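Local coordinates for protein-tyrosine-phosphatase (Chaetomium thermophilum var. thermophilum DSM 1495, PDB 5M43), which probably removes phosphate groups from protein tyrosine and perhaps serine or threonine residues, as the phosphatase domain of Yvh1, a protein of the ribosome assembly machinery, at residues E11-G16 with K27-T32; L35-H40 with K107-T112; A113-L118 with R161-W166. All coordinates share one frame; numbering follows the deposited sequence.

Contact 1: residues E11-G16 with K27-T32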
ATOM      1  N   GLU A  11      -0.984   0.551 -11.577  1.00 20.66           N
ATOM      2  CA  GLU A  11       0.481   0.689 -11.565  1.00 19.61           C
ATOM      3  C   GLU A  11       0.901   1.038 -10.142  1.00 19.81           C
ATOM      4  O   GLU A  11       1.260   2.173  -9.792  1.00 20.23           O
ATOM      5  CB  GLU A  11       0.953   1.734 -12.566  1.00 23.29           C
ATOM      6  CG  GLU A  11       0.635   1.376 -14.072  1.00 23.74           C
ATOM      7  CD  GLU A  11       1.287   0.019 -14.444  1.00 23.11           C
ATOM      8  OE1 GLU A  11       0.663  -0.769 -15.164  1.00 31.89           O
ATOM      9  OE2 GLU A  11       2.382  -0.268 -13.994  1.00 27.68           O
ATOM     10  N   LEU A  12       0.927  -0.009  -9.327  1.00 18.44           N
ATOM     11  CA  LEU A  12       1.084   0.047  -7.886  1.00 17.70           C
ATOM     12  C   LEU A  12       2.273  -0.857  -7.563  1.00 16.96           C
ATOM     13  O   LEU A  12       2.266  -2.038  -7.953  1.00 18.27           O
ATOM     14  CB  LEU A  12      -0.197  -0.463  -7.245  1.00 17.29           C
ATOM     15  CG  LEU A  12      -0.179  -0.575  -5.701  1.00 17.84           C
ATOM     16  CD1 LEU A  12       0.099   0.825  -5.116  1.00 19.40           C
ATOM     17  CD2 LEU A  12      -1.536  -1.082  -5.228  1.00 18.93           C
ATOM     18  N   PHE A  13       3.213  -0.323  -6.771  1.00 14.55           N
ATOM     19  CA  PHE A  13       4.467  -1.015  -6.464  1.00 15.79           C
ATOM     20  C   PHE A  13       4.673  -1.071  -4.973  1.00 16.43           C
ATOM     21  O   PHE A  13       4.188  -0.215  -4.228  1.00 18.72           O
ATOM     22  CB  PHE A  13       5.674  -0.279  -7.110  1.00 19.77           C
ATOM     23  CG  PHE A  13       5.709  -0.418  -8.616  1.00 18.01           C
ATOM     24  CD1 PHE A  13       4.842   0.319  -9.455  1.00 18.83           C
ATOM     25  CD2 PHE A  13       6.609  -1.319  -9.213  1.00 20.59           C
ATOM     26  CE1 PHE A  13       4.859   0.167 -10.856  1.00 21.98           C
ATOM     27  CE2 PHE A  13       6.620  -1.466 -10.638  1.00 20.88           C
ATOM     28  CZ  PHE A  13       5.764  -0.753 -11.422  1.00 21.42           C
ATOM     29  N   VAL A  14       5.461  -2.058  -4.540  1.00 15.57           N
ATOM     30  CA  VAL A  14       5.765  -2.233  -3.108  1.00 16.35           C
ATOM     31  C   VAL A  14       7.242  -2.590  -2.981  1.00 19.75           C
ATOM     32  O   VAL A  14       7.830  -3.278  -3.838  1.00 20.09           O
ATOM     33  CB  VAL A  14       4.882  -3.342  -2.512  1.00 17.79           C
ATOM     34  CG1 VAL A  14       5.181  -4.693  -3.101  1.00 20.25           C
ATOM     35  CG2 VAL A  14       5.083  -3.470  -0.969  1.00 21.23           C
ATOM     36  N   GLY A  15       7.828  -2.150  -1.885  1.00 16.73           N
ATOM     37  CA  GLY A  15       9.223  -2.472  -1.643  1.00 18.28           C
ATOM     38  C   GLY A  15       9.694  -1.957  -0.314  1.00 19.44           C
ATOM     39  O   GLY A  15       8.903  -1.467   0.493  1.00 19.31           O
ATOM     40  N   GLY A  16      10.982  -2.187  -0.064  1.00 20.90           N
ATOM     41  CA  GLY A  16      11.633  -1.732   1.148  1.00 22.56           C
ATOM     42  C   GLY A  16      12.381  -0.425   0.957  1.00 23.36           C
ATOM     43  O   GLY A  16      12.316   0.234  -0.080  1.00 23.72           O
ATOM     44  N   LYS A  27      13.023   5.835 -11.439  1.00 21.82           N
ATOM     45  CA  LYS A  27      12.958   6.217 -12.857  1.00 22.38           C
ATOM     46  C   LYS A  27      12.545   5.038 -13.727  1.00 21.59           C
ATOM     47  O   LYS A  27      11.774   5.209 -14.676  1.00 22.51           O
ATOM     48  CB  LYS A  27      14.288   6.799 -13.329  1.00 25.85           C
ATOM     49  CG  LYS A  27      14.541   8.220 -12.769  1.00 35.48           C
ATOM     50  CD  LYS A  27      16.038   8.429 -12.518  1.00 44.12           C
ATOM     51  CE  LYS A  27      16.811   8.573 -13.814  1.00 50.54           C
ATOM     52  NZ  LYS A  27      16.268   9.762 -14.570  1.00 54.60           N
ATOM     53  N   GLU A  28      13.044   3.826 -13.407  1.00 20.78           N
ATOM     54  CA  GLU A  28      12.712   2.643 -14.222  1.00 21.44           C
ATOM     55  C   GLU A  28      11.220   2.380 -14.266  1.00 18.26           C
ATOM     56  O   GLU A  28      10.660   2.077 -15.330  1.00 19.22           O
ATOM     57  CB  GLU A  28      13.416   1.402 -13.653  1.00 17.95           C
ATOM     58  CG  GLU A  28      13.092   0.099 -14.420  1.00 18.62           C
ATOM     59  CD  GLU A  28      13.725  -1.141 -13.834  1.00 19.74           C
ATOM     60  OE1 GLU A  28      14.385  -1.023 -12.762  1.00 20.58           O
ATOM     61  OE2 GLU A  28      13.564  -2.203 -14.446  1.00 20.72           O
ATOM     62  N   HIS A  29      10.553   2.517 -13.119  1.00 18.99           N
ATOM     63  CA  HIS A  29       9.134   2.256 -13.023  1.00 19.27           C
ATOM     64  C   HIS A  29       8.309   3.504 -13.191  1.00 22.63           C
ATOM     65  O   HIS A  29       7.081   3.386 -13.143  1.00 22.34           O
ATOM     66  CB  HIS A  29       8.832   1.589 -11.656  1.00 17.74           C
ATOM     67  CG  HIS A  29       9.575   0.294 -11.489  1.00 19.89           C
ATOM     68  ND1 HIS A  29       9.459  -0.730 -12.410  1.00 20.97           N
ATOM     69  CD2 HIS A  29      10.459  -0.130 -10.551  1.00 26.21           C
ATOM     70  CE1 HIS A  29      10.240  -1.727 -12.047  1.00 24.12           C
ATOM     71  NE2 HIS A  29      10.841  -1.404 -10.916  1.00 23.97           N
ATOM     72  N   ARG A  30       8.948   4.671 -13.392  1.00 20.53           N
ATOM     73  CA  ARG A  30       8.216   5.919 -13.682  1.00 22.55           C
ATOM     74  C   ARG A  30       7.305   6.257 -12.510  1.00 22.43           C
ATOM     75  O   ARG A  30       6.190   6.765 -12.690  1.00 22.30           O
ATOM     76  CB  ARG A  30       7.421   5.832 -14.994  1.00 24.19           C
ATOM     77  CG  ARG A  30       8.363   5.574 -16.253  1.00 24.14           C
ATOM     78  CD  ARG A  30       8.300   4.146 -16.703  1.00 26.46           C
ATOM     79  NE  ARG A  30       7.002   3.822 -17.286  1.00 23.78           N
ATOM     80  CZ  ARG A  30       6.631   4.228 -18.484  1.00 32.60           C
ATOM     81  NH1 ARG A  30       7.468   4.960 -19.236  1.00 33.59           N
ATOM     82  NH2 ARG A  30       5.408   3.930 -18.947  1.00 35.50           N
ATOM     83  N   ILE A  31       7.816   6.021 -11.316  1.00 21.87           N
ATOM     84  CA  ILE A  31       7.048   6.280 -10.092  1.00 20.50           C
ATOM     85  C   ILE A  31       6.870   7.780  -9.892  1.00 25.21           C
ATOM     86  O   ILE A  31       7.823   8.570  -9.991  1.00 24.80           O
ATOM     87  CB  ILE A  31       7.754   5.618  -8.890  1.00 21.18           C
ATOM     88  CG1 ILE A  31       7.532   4.109  -8.994  1.00 21.10           C
ATOM     89  CG2 ILE A  31       7.239   6.175  -7.520  1.00 23.62           C
ATOM     90  CD1 ILE A  31       8.590   3.223  -8.287  1.00 22.48           C
ATOM     91  N   THR A  32       5.625   8.190  -9.602  1.00 22.43           N
ATOM     92  CA  THR A  32       5.300   9.601  -9.395  1.00 24.72           C
ATOM     93  C   THR A  32       4.888   9.907  -7.966  1.00 25.72           C
ATOM     94  O   THR A  32       4.894  11.085  -7.551  1.00 25.83           O
ATOM     95  CB  THR A  32       4.145  10.012 -10.325  1.00 23.97           C
ATOM     96  OG1 THR A  32       3.010   9.162 -10.086  1.00 25.44           O
ATOM     97  CG2 THR A  32       4.527   9.897 -11.793  1.00 24.83           C
TER
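The rings of Phe13 and His29 make this contact. CE2 of Phe13 sits over one face of the imidazole, offset toward its rim, and comes to 3.4 Å from ND1 of His29. The two planes are inclined at 33°, an oblique pairing with 4.6 Å between the ring centroids. CB of His29 adds a CH-pi contact over the face of the Phe13 ring, 4.1 Å from its centroid, so the histidine uses both its methylene and its ring on the phenyl group. Each side chain has its CG beside the backbone N and anti to the carbonyl carbon (chi1 -71° in Phe13), which turns the two rings toward each other between strand and helix. The other face of the imidazole is overlaid near its rim by CG of Glu28, from the preceding residue. Ile31 approaches more loosely, its CD1 4.7 Å from CG of Phe13. These segments belong to a beta-alpha-beta crossover: strand 12-15 leads through helix 23-29 to strand 33-36, and strand 99-102 lies between the two parallel strands. Phe13 projects on the helix 23-29 face of the sheet, while its neighbours Leu12 and Val14 pack against helix 109-121. Arg30 leaves the helix in a Schellman motif, its positive phi of 61° turning the chain so that Ile31 comes back over the sheet. Backbone hydrogen bonds with Val99 and Val101 fix Phe13 along strand 99-102, and both Phe13 and Ile31 rest on Val98 and Leu100. Farther out the polar ties begin: Thr32 OG1 bonds to the backbone N of Val98, and salt bridges pair Glu11 with Arg5 and Lys27 with Glu47.

Contact 2: residues L35-H40 with K107-T112. With NO3 (nitrate ion), chain B.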
ATOM      1  N   LEU A  35       4.290   6.529  -1.043  1.00 20.12           N
ATOM      2  CA  LEU A  35       3.742   6.438   0.317  1.00 20.43           C
ATOM      3  C   LEU A  35       4.740   5.664   1.163  1.00 22.46           C
ATOM      4  O   LEU A  35       4.974   4.473   0.914  1.00 22.03           O
ATOM      5  CB  LEU A  35       2.389   5.728   0.269  1.00 20.81           C
ATOM      6  CG  LEU A  35       1.794   5.420   1.652  1.00 23.70           C
ATOM      7  CD1 LEU A  35       1.552   6.719   2.443  1.00 24.55           C
ATOM      8  CD2 LEU A  35       0.497   4.626   1.523  1.00 23.95           C
ATOM      9  N   SER A  36       5.332   6.346   2.151  1.00 22.45           N
ATOM     10  CA  SER A  36       6.224   5.719   3.122  1.00 24.46           C
ATOM     11  C   SER A  36       5.395   5.329   4.339  1.00 20.74           C
ATOM     12  O   SER A  36       4.973   6.191   5.123  1.00 23.70           O
ATOM     13  CB  SER A  36       7.372   6.651   3.518  1.00 25.47           C
ATOM     14  OG  SER A  36       8.048   7.170   2.367  1.00 25.50           O
ATOM     15  N   VAL A  37       5.206   4.025   4.543  1.00 21.10           N
ATOM     16  CA  VAL A  37       4.519   3.569   5.752  1.00 22.03           C
ATOM     17  C   VAL A  37       5.633   3.350   6.768  1.00 25.58           C
ATOM     18  O   VAL A  37       5.924   2.210   7.147  1.00 24.05           O
ATOM     19  CB  VAL A  37       3.697   2.299   5.504  1.00 20.81           C
ATOM     20  CG1 VAL A  37       2.760   2.010   6.672  1.00 21.94           C
ATOM     21  CG2 VAL A  37       2.803   2.458   4.199  1.00 21.25           C
ATOM     22  N   ILE A  38       6.376   4.423   7.022  1.00 25.17           N
ATOM     23  CA  ILE A  38       7.508   4.478   7.924  1.00 24.93           C
ATOM     24  C   ILE A  38       7.963   5.907   7.897  1.00 26.23           C
ATOM     25  O   ILE A  38       7.695   6.587   6.968  1.00 26.69           O
ATOM     26  CB  ILE A  38       8.615   3.522   7.412  1.00 23.48           C
ATOM     27  CG1 ILE A  38       9.805   3.477   8.354  1.00 25.42           C
ATOM     28  CG2 ILE A  38       9.102   3.917   6.043  1.00 26.86           C
ATOM     29  CD1 ILE A  38      10.748   2.375   7.980  1.00 26.07           C
ATOM     30  N   ASP A  39       8.630   6.359   8.939  1.00 28.30           N
ATOM     31  CA  ASP A  39       9.164   7.693   8.855  1.00 29.19           C
ATOM     32  C   ASP A  39      10.212   7.713   7.760  1.00 29.62           C
ATOM     33  O   ASP A  39      11.101   6.861   7.745  1.00 29.97           O
ATOM     34  CB  ASP A  39       9.790   8.091  10.198  1.00 31.71           C
ATOM     35  CG  ASP A  39      10.312   9.511  10.188  1.00 40.75           C
ATOM     36  OD1 ASP A  39      11.489   9.716  10.631  1.00 45.17           O
ATOM     37  OD2 ASP A  39       9.543  10.419   9.806  1.00 38.35           O
ATOM     38  N   HIS A  40      10.129   8.689   6.868  1.00 29.07           N
ATOM     39  CA  HIS A  40      10.996   8.733   5.696  1.00 30.71           C
ATOM     40  C   HIS A  40      10.984  10.145   5.150  1.00 30.13           C
ATOM     41  O   HIS A  40       9.938  10.805   5.164  1.00 33.19           O
ATOM     42  CB  HIS A  40      10.462   7.754   4.638  1.00 26.05           C
ATOM     43  CG  HIS A  40      11.381   7.542   3.467  1.00 28.20           C
ATOM     44  ND1 HIS A  40      12.443   6.678   3.523  1.00 31.19           N
ATOM     45  CD2 HIS A  40      11.358   8.029   2.200  1.00 29.67           C
ATOM     46  CE1 HIS A  40      13.047   6.636   2.344  1.00 31.85           C
ATOM     47  NE2 HIS A  40      12.421   7.459   1.528  1.00 28.07           N
ATOM     48  N   LYS A 107       7.628  -5.829   3.690  1.00 20.95           N
ATOM     49  CA  LYS A 107       7.070  -7.076   4.194  1.00 21.50           C
ATOM     50  C   LYS A 107       5.773  -6.850   4.951  1.00 22.02           C
ATOM     51  O   LYS A 107       4.795  -7.562   4.716  1.00 20.75           O
ATOM     52  CB  LYS A 107       8.063  -7.813   5.140  1.00 22.63           C
ATOM     53  CG  LYS A 107       7.454  -9.011   5.812  1.00 23.57           C
ATOM     54  CD  LYS A 107       8.513  -9.647   6.716  1.00 26.88           C
ATOM     55  CE  LYS A 107       7.929 -10.818   7.438  1.00 32.84           C
ATOM     56  NZ  LYS A 107       8.936 -11.339   8.511  1.00 37.00           N
ATOM     57  N   SER A 108       5.758  -5.903   5.893  1.00 20.86           N
ATOM     58  CA  SER A 108       4.668  -5.821   6.865  1.00 20.12           C
ATOM     59  C   SER A 108       3.935  -4.480   6.784  1.00 20.15           C
ATOM     60  O   SER A 108       2.738  -4.438   6.454  1.00 20.78           O
ATOM     61  CB  SER A 108       5.252  -6.088   8.259  1.00 21.90           C
ATOM     62  OG  SER A 108       4.194  -5.995   9.231  1.00 24.36           O
ATOM     63  N   ARG A 109       4.619  -3.368   7.037  1.00 20.80           N
ATOM     64  CA  ARG A 109       3.928  -2.070   7.045  1.00 21.12           C
ATOM     65  C   ARG A 109       3.359  -1.721   5.645  1.00 21.84           C
ATOM     66  O   ARG A 109       2.174  -1.410   5.510  1.00 19.30           O
ATOM     67  CB  ARG A 109       4.869  -0.977   7.518  1.00 29.74           C
ATOM     68  CG  ARG A 109       5.011  -0.975   9.069  1.00 31.29           C
ATOM     69  CD  ARG A 109       6.114  -0.064   9.438  1.00 32.25           C
ATOM     70  NE  ARG A 109       7.413  -0.727   9.193  1.00 32.54           N
ATOM     71  CZ  ARG A 109       8.561  -0.268   9.686  1.00 36.18           C
ATOM     72  NH1 ARG A 109       8.567   0.841  10.432  1.00 34.93           N
ATOM     73  NH2 ARG A 109       9.727  -0.939   9.453  1.00 34.24           N
ATOM     74  N   SER A 110       4.205  -1.722   4.611  1.00 20.34           N
ATOM     75  CA  SER A 110       3.751  -1.318   3.282  1.00 17.94           C
ATOM     76  C   SER A 110       2.711  -2.299   2.740  1.00 20.20           C
ATOM     77  O   SER A 110       1.780  -1.901   2.039  1.00 19.91           O
ATOM     78  CB  SER A 110       4.944  -1.219   2.278  1.00 19.78           C
ATOM     79  OG  SER A 110       5.654  -2.430   2.338  1.00 19.20           O
ATOM     80  N   VAL A 111       2.903  -3.593   3.022  1.00 17.58           N
ATOM     81  CA  VAL A 111       1.991  -4.611   2.530  1.00 18.69           C
ATOM     82  C   VAL A 111       0.622  -4.412   3.158  1.00 19.47           C
ATOM     83  O   VAL A 111      -0.406  -4.645   2.514  1.00 19.00           O
ATOM     84  CB  VAL A 111       2.575  -6.011   2.826  1.00 20.75           C
ATOM     85  CG1 VAL A 111       1.600  -7.162   2.566  1.00 21.93           C
ATOM     86  CG2 VAL A 111       3.803  -6.245   1.919  1.00 18.93           C
ATOM     87  N   THR A 112       0.596  -4.077   4.464  1.00 19.30           N
ATOM     88  CA  THR A 112      -0.695  -3.793   5.092  1.00 17.65           C
ATOM     89  C   THR A 112      -1.420  -2.651   4.395  1.00 19.93           C
ATOM     90  O   THR A 112      -2.641  -2.718   4.150  1.00 18.16           O
ATOM     91  CB  THR A 112      -0.456  -3.484   6.576  1.00 18.34           C
ATOM     92  OG1 THR A 112       0.074  -4.645   7.221  1.00 19.92           O
ATOM     93  CG2 THR A 112      -1.818  -3.046   7.255  1.00 20.49           C
TER
HETATM   94  N   NO3 B 301       8.404  -3.733   7.379  1.00 27.77           N
HETATM   95  O1  NO3 B 301       8.323  -4.717   6.592  1.00 24.37           O
HETATM   96  O2  NO3 B 301       9.456  -3.046   7.430  1.00 27.56           O
HETATM   97  O3  NO3 B 301       7.361  -3.350   7.978  1.00 24.88           O
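Arg109 lies between Val37 and Ile38 of segment 35-40 and a bound nitrate, at the end of the phosphate-binding P-loop (CX5R) that starts at Cys103. Lys107 and Ser108 both offer their backbone N to nitrate O1, the Ser108 bond being the shorter at 2.9 Å. Ser108 O is gripped from opposite faces of its plane by N and OG1 of Thr112, in the first turn of helix 109-121. At Arg109 the backbone N and NE converge on nitrate O3, and NH2 reaches O2 at 2.9 Å. A bend at chi3 (-78°) brings the guanidinium round to set its edge against the anion, with the nitrate N in its plane. Ile38 CD1 lies over one guanidinium face, 3.6 Å from NH1. Val37 centres an inverse gamma turn; its CG1 touches Arg109 CB at 3.8 Å, and its buried O, without a hydrogen-bond partner, faces Arg109 CD at 3.2 Å. Beyond, CA of Ser110 meets Val37 CG2. The nitrate probably occupies the place of a substrate phosphate: NE and NH2 bind the anion while NH1 is taken by Ile59 O, which is likely to hold the guanidinium's rotation.

Contact 3: residues A113-L118 with R161-W166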
ATOM      1  N   ALA A 113      -0.685  -1.591   4.063  1.00 17.77           N
ATOM      2  CA  ALA A 113      -1.312  -0.480   3.336  1.00 18.55           C
ATOM      3  C   ALA A 113      -1.857  -0.920   1.986  1.00 19.88           C
ATOM      4  O   ALA A 113      -2.966  -0.502   1.604  1.00 19.94           O
ATOM      5  CB  ALA A 113      -0.282   0.647   3.168  1.00 20.14           C
ATOM      6  N   ILE A 114      -1.102  -1.749   1.260  1.00 18.60           N
ATOM      7  CA  ILE A 114      -1.565  -2.200  -0.062  1.00 15.98           C
ATOM      8  C   ILE A 114      -2.784  -3.076   0.091  1.00 17.68           C
ATOM      9  O   ILE A 114      -3.739  -2.950  -0.668  1.00 17.77           O
ATOM     10  CB  ILE A 114      -0.431  -2.930  -0.783  1.00 18.65           C
ATOM     11  CG1 ILE A 114       0.543  -1.833  -1.228  1.00 25.31           C
ATOM     12  CG2 ILE A 114      -1.016  -3.827  -1.941  1.00 18.82           C
ATOM     13  CD1 ILE A 114       1.673  -2.311  -2.011  1.00 29.67           C
ATOM     14  N   ILE A 115      -2.766  -3.996   1.069  1.00 18.66           N
ATOM     15  CA  ILE A 115      -3.924  -4.848   1.276  1.00 17.33           C
ATOM     16  C   ILE A 115      -5.153  -3.994   1.600  1.00 19.55           C
ATOM     17  O   ILE A 115      -6.256  -4.275   1.126  1.00 19.80           O
ATOM     18  CB  ILE A 115      -3.631  -5.893   2.362  1.00 18.29           C
ATOM     19  CG1 ILE A 115      -2.605  -6.917   1.823  1.00 17.53           C
ATOM     20  CG2 ILE A 115      -4.948  -6.541   2.851  1.00 21.10           C
ATOM     21  CD1 ILE A 115      -2.227  -7.845   2.988  1.00 18.58           C
ATOM     22  N   ALA A 116      -4.991  -2.964   2.456  1.00 17.68           N
ATOM     23  CA  ALA A 116      -6.143  -2.116   2.767  1.00 17.76           C
ATOM     24  C   ALA A 116      -6.741  -1.501   1.510  1.00 19.09           C
ATOM     25  O   ALA A 116      -7.967  -1.399   1.387  1.00 21.26           O
ATOM     26  CB  ALA A 116      -5.730  -1.003   3.733  1.00 20.84           C
ATOM     27  N   TYR A 117      -5.875  -1.062   0.592  1.00 18.66           N
ATOM     28  CA  TYR A 117      -6.354  -0.505  -0.666  1.00 19.71           C
ATOM     29  C   TYR A 117      -7.033  -1.580  -1.505  1.00 20.00           C
ATOM     30  O   TYR A 117      -8.121  -1.343  -2.064  1.00 19.92           O
ATOM     31  CB  TYR A 117      -5.162   0.130  -1.380  1.00 17.58           C
ATOM     32  CG  TYR A 117      -5.466   0.403  -2.852  1.00 18.17           C
ATOM     33  CD1 TYR A 117      -6.138   1.518  -3.249  1.00 19.62           C
ATOM     34  CD2 TYR A 117      -5.038  -0.497  -3.820  1.00 20.21           C
ATOM     35  CE1 TYR A 117      -6.424   1.730  -4.613  1.00 20.00           C
ATOM     36  CE2 TYR A 117      -5.266  -0.302  -5.180  1.00 19.47           C
ATOM     37  CZ  TYR A 117      -5.924   0.855  -5.578  1.00 19.54           C
ATOM     38  OH  TYR A 117      -6.234   1.063  -6.912  1.00 21.28           O
ATOM     39  N   LEU A 118      -6.414  -2.782  -1.596  1.00 19.78           N
ATOM     40  CA  LEU A 118      -6.998  -3.835  -2.436  1.00 20.06           C
ATOM     41  C   LEU A 118      -8.365  -4.279  -1.913  1.00 21.39           C
ATOM     42  O   LEU A 118      -9.292  -4.544  -2.695  1.00 22.07           O
ATOM     43  CB  LEU A 118      -6.073  -5.055  -2.522  1.00 20.39           C
ATOM     44  CG  LEU A 118      -4.712  -4.871  -3.201  1.00 18.71           C
ATOM     45  CD1 LEU A 118      -3.909  -6.181  -3.044  1.00 19.80           C
ATOM     46  CD2 LEU A 118      -5.016  -4.612  -4.714  1.00 20.72           C
ATOM     47  N   ARG A 161      -4.865  -8.467  12.308  1.00 25.85           N
ATOM     48  CA  ARG A 161      -6.112  -8.232  13.044  1.00 26.77           C
ATOM     49  C   ARG A 161      -6.764  -6.923  12.617  1.00 27.69           C
ATOM     50  O   ARG A 161      -7.994  -6.848  12.485  1.00 26.97           O
ATOM     51  CB  ARG A 161      -5.874  -8.216  14.571  1.00 28.40           C
ATOM     52  CG  ARG A 161      -5.471  -9.578  15.064  1.00 33.10           C
ATOM     53  CD  ARG A 161      -5.331  -9.658  16.619  1.00 35.50           C
ATOM     54  NE  ARG A 161      -4.413  -8.689  17.239  1.00 39.01           N
ATOM     55  CZ  ARG A 161      -3.151  -8.991  17.604  1.00 43.49           C
ATOM     56  NH1 ARG A 161      -2.375  -8.080  18.214  1.00 45.15           N
ATOM     57  NH2 ARG A 161      -2.640 -10.198  17.346  1.00 38.98           N
ATOM     58  N   GLN A 162      -5.972  -5.862  12.453  1.00 25.06           N
ATOM     59  CA  GLN A 162      -6.549  -4.565  12.094  1.00 24.34           C
ATOM     60  C   GLN A 162      -7.094  -4.569  10.685  1.00 23.35           C
ATOM     61  O   GLN A 162      -8.034  -3.845  10.406  1.00 23.87           O
ATOM     62  CB  GLN A 162      -5.505  -3.457  12.270  1.00 23.97           C
ATOM     63  CG  GLN A 162      -5.077  -3.342  13.761  1.00 25.98           C
ATOM     64  CD  GLN A 162      -3.954  -2.392  14.042  1.00 27.98           C
ATOM     65  OE1 GLN A 162      -2.929  -2.792  14.638  1.00 31.98           O
ATOM     66  NE2 GLN A 162      -4.167  -1.138  13.787  1.00 25.22           N
ATOM     67  N   LEU A 163      -6.463  -5.316   9.778  1.00 22.47           N
ATOM     68  CA  LEU A 163      -7.040  -5.448   8.434  1.00 21.73           C
ATOM     69  C   LEU A 163      -8.379  -6.160   8.473  1.00 23.70           C
ATOM     70  O   LEU A 163      -9.275  -5.855   7.672  1.00 25.04           O
ATOM     71  CB  LEU A 163      -6.074  -6.208   7.515  1.00 21.73           C
ATOM     72  CG  LEU A 163      -4.866  -5.359   7.128  1.00 22.49           C
ATOM     73  CD1 LEU A 163      -3.825  -6.302   6.461  1.00 22.49           C
ATOM     74  CD2 LEU A 163      -5.233  -4.221   6.163  1.00 23.69           C
ATOM     75  N   GLU A 164      -8.540  -7.124   9.390  1.00 23.85           N
ATOM     76  CA  GLU A 164      -9.848  -7.750   9.549  1.00 25.03           C
ATOM     77  C   GLU A 164     -10.846  -6.737  10.073  1.00 26.93           C
ATOM     78  O   GLU A 164     -11.993  -6.687   9.597  1.00 27.86           O
ATOM     79  CB  GLU A 164      -9.767  -8.970  10.484  1.00 29.02           C
ATOM     80  CG  GLU A 164      -9.000 -10.172   9.889  1.00 28.94           C
ATOM     81  CD  GLU A 164      -8.645 -11.221  10.954  1.00 40.03           C
ATOM     82  OE1 GLU A 164      -7.778 -12.068  10.656  1.00 44.26           O
ATOM     83  OE2 GLU A 164      -9.197 -11.160  12.062  1.00 43.39           O
ATOM     84  N   MET A 165     -10.416  -5.885  11.017  1.00 25.59           N
ATOM     85  CA  MET A 165     -11.305  -4.790  11.458  1.00 26.11           C
ATOM     86  C   MET A 165     -11.688  -3.884  10.295  1.00 25.24           C
ATOM     87  O   MET A 165     -12.856  -3.516  10.139  1.00 26.42           O
ATOM     88  CB  MET A 165     -10.625  -3.939  12.540  1.00 26.41           C
ATOM     89  CG  MET A 165     -10.003  -4.717  13.632  1.00 34.38           C
ATOM     90  SD  MET A 165      -9.474  -3.669  15.007  1.00 36.02           S
ATOM     91  CE  MET A 165      -7.959  -2.948  14.752  1.00 41.70           C
ATOM     92  N   TRP A 166     -10.699  -3.492   9.494  1.00 23.93           N
ATOM     93  CA  TRP A 166     -10.940  -2.651   8.304  1.00 23.20           C
ATOM     94  C   TRP A 166     -12.029  -3.235   7.402  1.00 23.90           C
ATOM     95  O   TRP A 166     -13.011  -2.550   7.043  1.00 24.11           O
ATOM     96  CB  TRP A 166      -9.600  -2.536   7.580  1.00 23.42           C
ATOM     97  CG  TRP A 166      -9.610  -1.749   6.269  1.00 22.20           C
ATOM     98  CD1 TRP A 166      -9.264  -2.212   5.020  1.00 21.86           C
ATOM     99  CD2 TRP A 166      -9.937  -0.358   6.118  1.00 22.91           C
ATOM    100  NE1 TRP A 166      -9.382  -1.190   4.102  1.00 22.64           N
ATOM    101  CE2 TRP A 166      -9.751  -0.042   4.743  1.00 25.09           C
ATOM    102  CE3 TRP A 166     -10.328   0.653   7.020  1.00 27.06           C
ATOM    103  CZ2 TRP A 166      -9.959   1.222   4.240  1.00 25.27           C
ATOM    104  CZ3 TRP A 166     -10.530   1.914   6.527  1.00 27.64           C
ATOM    105  CH2 TRP A 166     -10.342   2.187   5.131  1.00 24.74           C
TER
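Ile115 and Ala116 of helix 109-121 pack on Leu163 and Trp166 of helix 157-168 in a buried helix-helix contact of the dual-specificity phosphatase fold. Helix 109-121, which leads out of the P-loop, is central to the helical layer: besides helix 157-168 it touches helices 71-83 and 135-147, and strand 12-15 meets it from the sheet. The short segments run nearly parallel, crossing at -19° with their axes 10.4 Å apart. Across that spacing Leu163 and Trp166 reach over to the short side chain and backbone of Ala116. Leu163 points both of its branches across. CD1 meets Ile115 CG2 at 3.8 Å, the two side chains crossing at about a right angle, while CD2 rests on the backbone N of Ala116 at 3.9 Å and lies near its CB. One turn on, Trp166 brings the pyrrole part of its indole alongside the same alanine, with CD1 4.0 Å from Ala116 CB. Its CG stands anti to the backbone N (chi1 178°), carrying the ring across to helix 109-121, while Cys171 and Pro172 also touch it. A leucine in place of Trp166 would probably open a gap beside Ala116 and leave the helices without their polar tie. That tie is a hydrogen bond from Trp166 NE1 to Ala116 O, 3.1 Å long with an N-H...O angle of 153°; the donor comes in well to the side of the C=O direction and somewhat out of the carbonyl plane, and the oxygen lies near the edge of the indole, slightly out of its plane.

Overall arrangement
Contacts 2 and 3 share helix 109-121: its N-terminal turn serves the anion site in contact 2 and its middle packs on helix 157-168 in contact 3. They meet where Val37 CG2 touches Ala113 CB and where Leu163 reaches Thr112 O. Contact 1 closes just before contact 2 opens, helix 23-29 being followed by strand 33-36, and both reach the same sheet; Val14 of its strand touches Ser110 and Ile114. Contacts 1 and 3 lie on opposite sides of the chain's centre, about 21 Å apart between contact centres. Contact 3 is fully buried and mainly apolar, contact 1 partly buried and aromatic, and contact 2 partly buried, pairing aliphatic packing with a charged, anion-binding edge.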